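Local structure of putative methyltransferase from antibiotic biosynthesis pathway (Anabaena variabilis ATCC 29413, 3EGE) at residues A[178-183]-A[188-193]; A[198-203]-A[224-229]. The protein is a putative methyltransferase that probably uses S-adenosylmethionine as methyl donor. All blocks are in the same frame, centred on the assembly; numbering follows the deposited sequence.

In the fold
Contact 1 is a mostly buried contact, and contact 2 lies farther out. Their centres are about 17 Å apart, on the same side of the chain's centre. Contact 1 joins the end of strand 172-181 to the loop that follows it. Contact 2 joins the 3-10 segment just before helix 202-206 to helix 216-231. The chemistry differs accordingly. Contact 1 combines apolar packing with an indole hydrogen bond and a bridging water. Contact 2 has no hydrogen bond between its segments and rests on leucine packing, partly buried. The two contacts also touch: Y199 OH of contact 2 makes a probable hydrogen bond to A189 O of contact 1, at 2.6 Å.

Contact 1 of 2, residues A[178-183]-A[188-193]; sequences FLLPHD and FAAAAW
F188 meets L180 where strand 172-181 leaves the mixed sheet of the Rossmann-type methyltransferase fold and the chain turns back over its end. The F188 ring receives L180 CD2 at its edge, with F188 CZ at 3.8 Å. I22 of helix 20-30 and the ring of Y252 also pack on F188. A190 opens a type I beta turn that runs to W193. The other methyl of L180, CD1, lies 3.7 Å from A190 O. The methyl of A191 sits over the centre of the F188 ring. A191 O takes part in a water bridge: one water donates to it at 2.9 Å and to H182 O at 2.6 Å. At the end of the turn, W193 has CG between its backbone N and carbonyl carbon (chi1 63°), and its indole reaches back to the strand. The six-membered part of the indole comes obliquely to H182, with W193 CZ2 3.6 Å from H182 CA. L180 CB lies 3.7 Å from W193 NE1. The indole N-H is used too. W193 NE1 donates to P181 O at 3.2 Å; the bond is bent (141° at the hydrogen), and the donor stands well above the carbonyl plane.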
# COMPACT_ATOMS: atom_id res chain seq x y z
N PHE A 178 -5.21 6.35 7.56
CA PHE A 178 -5.81 6.60 6.26
C PHE A 178 -7.08 5.72 6.30
O PHE A 178 -7.01 4.48 6.11
CB PHE A 178 -4.92 6.27 5.06
CG PHE A 178 -5.65 6.41 3.75
CD1 PHE A 178 -5.99 7.67 3.26
CD2 PHE A 178 -6.06 5.26 3.04
CE1 PHE A 178 -6.71 7.82 2.05
CE2 PHE A 178 -6.79 5.40 1.82
CZ PHE A 178 -7.13 6.68 1.34
N LEU A 179 -8.21 6.35 6.60
CA LEU A 179 -9.52 5.68 6.62
C LEU A 179 -9.85 5.46 5.16
O LEU A 179 -9.59 6.35 4.33
CB LEU A 179 -10.58 6.54 7.30
CG LEU A 179 -10.26 6.96 8.75
CD1 LEU A 179 -11.29 7.97 9.31
CD2 LEU A 179 -10.13 5.75 9.65
N LEU A 180 -10.37 4.29 4.83
CA LEU A 180 -10.66 3.94 3.44
C LEU A 180 -12.03 4.45 2.99
O LEU A 180 -13.04 4.09 3.61
CB LEU A 180 -10.64 2.43 3.25
CG LEU A 180 -9.36 1.65 3.56
CD1 LEU A 180 -9.58 0.15 3.14
CD2 LEU A 180 -8.13 2.26 2.90
N PRO A 181 -12.09 5.27 1.91
CA PRO A 181 -13.40 5.61 1.34
C PRO A 181 -14.05 4.36 0.76
O PRO A 181 -13.37 3.38 0.50
CB PRO A 181 -13.08 6.59 0.22
CG PRO A 181 -11.64 7.03 0.45
CD PRO A 181 -10.99 5.95 1.20
N HIS A 182 -15.36 4.41 0.55
CA HIS A 182 -16.10 3.26 0.01
C HIS A 182 -15.91 3.05 -1.49
O HIS A 182 -16.21 1.96 -1.96
CB HIS A 182 -17.60 3.41 0.30
CG HIS A 182 -18.26 4.49 -0.51
ND1 HIS A 182 -18.93 4.22 -1.68
CD2 HIS A 182 -18.31 5.83 -0.34
CE1 HIS A 182 -19.39 5.35 -2.18
NE2 HIS A 182 -19.02 6.34 -1.39
N ASP A 183 -15.39 4.06 -2.22
CA ASP A 183 -15.26 4.03 -3.70
C ASP A 183 -13.82 4.20 -4.23
O ASP A 183 -13.60 4.84 -5.27
CB ASP A 183 -16.23 5.04 -4.34
CG ASP A 183 -16.09 6.45 -3.80
OD1 ASP A 183 -15.26 6.63 -2.88
OD2 ASP A 183 -16.82 7.36 -4.26
N PHE A 188 -6.91 -2.81 -3.69
CA PHE A 188 -6.08 -3.60 -2.80
C PHE A 188 -7.03 -4.40 -1.86
O PHE A 188 -8.25 -4.19 -1.85
CB PHE A 188 -5.00 -2.79 -2.07
CG PHE A 188 -5.48 -1.56 -1.38
CD1 PHE A 188 -6.03 -1.63 -0.11
CD2 PHE A 188 -5.31 -0.31 -1.98
CE1 PHE A 188 -6.46 -0.45 0.57
CE2 PHE A 188 -5.73 0.88 -1.33
CZ PHE A 188 -6.30 0.80 -0.05
N ALA A 189 -6.44 -5.32 -1.11
CA ALA A 189 -7.16 -6.33 -0.30
C ALA A 189 -8.52 -5.93 0.32
O ALA A 189 -9.55 -6.51 -0.07
CB ALA A 189 -6.19 -6.93 0.75
N ALA A 190 -8.54 -4.94 1.22
CA ALA A 190 -9.78 -4.50 1.89
C ALA A 190 -10.51 -3.30 1.24
O ALA A 190 -11.47 -2.78 1.81
CB ALA A 190 -9.50 -4.19 3.37
N ALA A 191 -10.09 -2.89 0.04
CA ALA A 191 -10.65 -1.72 -0.62
C ALA A 191 -12.12 -1.91 -1.06
O ALA A 191 -12.87 -0.92 -1.03
CB ALA A 191 -9.76 -1.27 -1.80
N ALA A 192 -12.54 -3.13 -1.40
CA ALA A 192 -13.94 -3.40 -1.77
C ALA A 192 -14.82 -3.78 -0.52
O ALA A 192 -15.82 -4.53 -0.63
CB ALA A 192 -14.03 -4.45 -2.86
N TRP A 193 -14.47 -3.22 0.65
CA TRP A 193 -15.21 -3.43 1.91
C TRP A 193 -16.71 -3.09 1.88
O TRP A 193 -17.44 -3.58 2.70
CB TRP A 193 -14.58 -2.64 3.07
CG TRP A 193 -14.59 -1.16 2.93
CD1 TRP A 193 -13.62 -0.38 2.39
CD2 TRP A 193 -15.61 -0.26 3.39
NE1 TRP A 193 -13.94 0.94 2.49
CE2 TRP A 193 -15.16 1.06 3.10
CE3 TRP A 193 -16.84 -0.43 4.04
CZ2 TRP A 193 -15.92 2.19 3.40
CZ3 TRP A 193 -17.60 0.72 4.35
CH2 TRP A 193 -17.14 2.00 4.02
O HOH W 1 -15.70 -0.36 -0.87

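Contact 2 of 2, residues A[198-203]-A[224-229]; sequences LYLKAE and ELLTAD
L200 packs against L226 and T227 in a small, mainly apolar contact on the outer part of the chain; the contact's centre lies about 23 Å from the centre of the chain. It joins the short 3-10 segment ending at L200 to one side of helix 216-231. No hydrogen bond crosses between the segments. L200 carries much of the packing. Its methyl CD2 meets L226 CD2 at 3.9 Å and also lies close to L226 CB and CG, and the two side chains cross at an angle. L226 has CG anti to its backbone N (chi1 -174°), and this extends the side chain from the helix toward the 3-10 segment. L226 CD2 also meets Y199 CB at 4.0 Å. W235 of helix 234-239 and Y144 add further packing around L226. The arrangement is a helical one lying beyond the Rossmann-type sheet: helix 216-231 packs on the chain that leads into helix 202-206, with K201 at the N-cap position of that helix. The phenol of Y199 leads away from L226, toward its hydrogen-bond partner A189 O. The same methyl of L200, CD2, also meets T227, the next residue of helix 216-231. T227 OG1 lies 3.3 Å from L200 CD2 and 3.8 Å from L200 CD1. That hydroxyl is hydrogen-bonded to L223 O, one turn back in its own helix.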
# COMPACT_ATOMS: atom_id res chain seq x y z
N LEU A 198 -17.54 -7.43 -5.69
CA LEU A 198 -16.28 -7.27 -6.43
C LEU A 198 -15.28 -8.42 -6.22
O LEU A 198 -14.50 -8.76 -7.15
CB LEU A 198 -15.61 -5.91 -6.14
CG LEU A 198 -16.27 -4.63 -6.67
CD1 LEU A 198 -15.36 -3.43 -6.35
CD2 LEU A 198 -16.57 -4.71 -8.18
N TYR A 199 -15.30 -9.01 -5.02
CA TYR A 199 -14.44 -10.15 -4.68
C TYR A 199 -14.73 -11.42 -5.48
O TYR A 199 -13.87 -12.27 -5.59
CB TYR A 199 -14.46 -10.44 -3.17
CG TYR A 199 -13.83 -9.31 -2.40
CD1 TYR A 199 -12.45 -9.15 -2.38
CD2 TYR A 199 -14.62 -8.35 -1.76
CE1 TYR A 199 -11.85 -8.07 -1.71
CE2 TYR A 199 -14.05 -7.28 -1.07
CZ TYR A 199 -12.67 -7.15 -1.05
OH TYR A 199 -12.13 -6.12 -0.36
N LEU A 200 -15.95 -11.53 -6.02
CA LEU A 200 -16.31 -12.65 -6.88
C LEU A 200 -15.63 -12.55 -8.25
O LEU A 200 -15.58 -13.54 -8.95
CB LEU A 200 -17.83 -12.73 -7.08
CG LEU A 200 -18.72 -12.83 -5.83
CD1 LEU A 200 -20.14 -13.00 -6.26
CD2 LEU A 200 -18.32 -13.98 -4.92
N LYS A 201 -15.13 -11.37 -8.65
CA LYS A 201 -14.50 -11.19 -9.97
C LYS A 201 -13.04 -11.63 -9.93
O LYS A 201 -12.24 -11.08 -9.17
CB LYS A 201 -14.60 -9.74 -10.43
CG LYS A 201 -16.03 -9.20 -10.55
CD LYS A 201 -16.01 -7.75 -11.11
CE LYS A 201 -17.43 -7.23 -11.49
NZ LYS A 201 -17.45 -5.88 -12.21
N ALA A 202 -12.71 -12.63 -10.76
CA ALA A 202 -11.35 -13.16 -10.95
C ALA A 202 -10.29 -12.07 -11.13
O ALA A 202 -9.21 -12.17 -10.57
CB ALA A 202 -11.32 -14.13 -12.15
N GLU A 203 -10.62 -11.02 -11.89
CA GLU A 203 -9.69 -9.90 -12.12
C GLU A 203 -9.42 -9.07 -10.88
O GLU A 203 -8.32 -8.53 -10.75
CB GLU A 203 -10.09 -8.98 -13.30
CG GLU A 203 -11.46 -8.27 -13.26
CD GLU A 203 -12.63 -9.12 -13.77
OE1 GLU A 203 -12.68 -10.38 -13.53
OE2 GLU A 203 -13.52 -8.52 -14.41
N GLU A 224 -17.72 -19.57 -2.79
CA GLU A 224 -19.02 -20.27 -2.73
C GLU A 224 -19.90 -19.73 -1.62
O GLU A 224 -21.09 -19.49 -1.83
CB GLU A 224 -18.84 -21.80 -2.56
CG GLU A 224 -18.30 -22.52 -3.80
CD GLU A 224 -17.87 -23.97 -3.54
OE1 GLU A 224 -17.17 -24.24 -2.55
OE2 GLU A 224 -18.20 -24.85 -4.36
N LEU A 225 -19.31 -19.56 -0.44
CA LEU A 225 -20.01 -19.04 0.74
C LEU A 225 -20.43 -17.58 0.53
O LEU A 225 -21.55 -17.20 0.86
CB LEU A 225 -19.13 -19.22 1.97
CG LEU A 225 -19.68 -19.24 3.39
CD1 LEU A 225 -20.67 -20.40 3.63
CD2 LEU A 225 -18.45 -19.36 4.32
N LEU A 226 -19.53 -16.77 -0.02
CA LEU A 226 -19.87 -15.37 -0.33
C LEU A 226 -21.04 -15.28 -1.32
O LEU A 226 -22.01 -14.55 -1.08
CB LEU A 226 -18.65 -14.58 -0.83
CG LEU A 226 -18.83 -13.08 -1.05
CD1 LEU A 226 -19.50 -12.36 0.16
CD2 LEU A 226 -17.48 -12.44 -1.41
N THR A 227 -20.98 -16.08 -2.40
CA THR A 227 -22.02 -16.13 -3.44
C THR A 227 -23.38 -16.55 -2.88
O THR A 227 -24.39 -15.93 -3.18
CB THR A 227 -21.59 -17.09 -4.59
OG1 THR A 227 -20.32 -16.66 -5.12
CG2 THR A 227 -22.61 -17.13 -5.73
N ALA A 228 -23.40 -17.58 -2.05
CA ALA A 228 -24.63 -18.05 -1.40
C ALA A 228 -25.20 -16.95 -0.48
O ALA A 228 -26.37 -16.60 -0.60
CB ALA A 228 -24.40 -19.33 -0.60
N ASP A 229 -24.36 -16.40 0.40
CA ASP A 229 -24.77 -15.35 1.33
C ASP A 229 -25.31 -14.09 0.65
O ASP A 229 -26.25 -13.49 1.16
CB ASP A 229 -23.66 -14.98 2.34
CG ASP A 229 -23.46 -16.01 3.44
OD1 ASP A 229 -24.18 -17.03 3.50
OD2 ASP A 229 -22.55 -15.81 4.26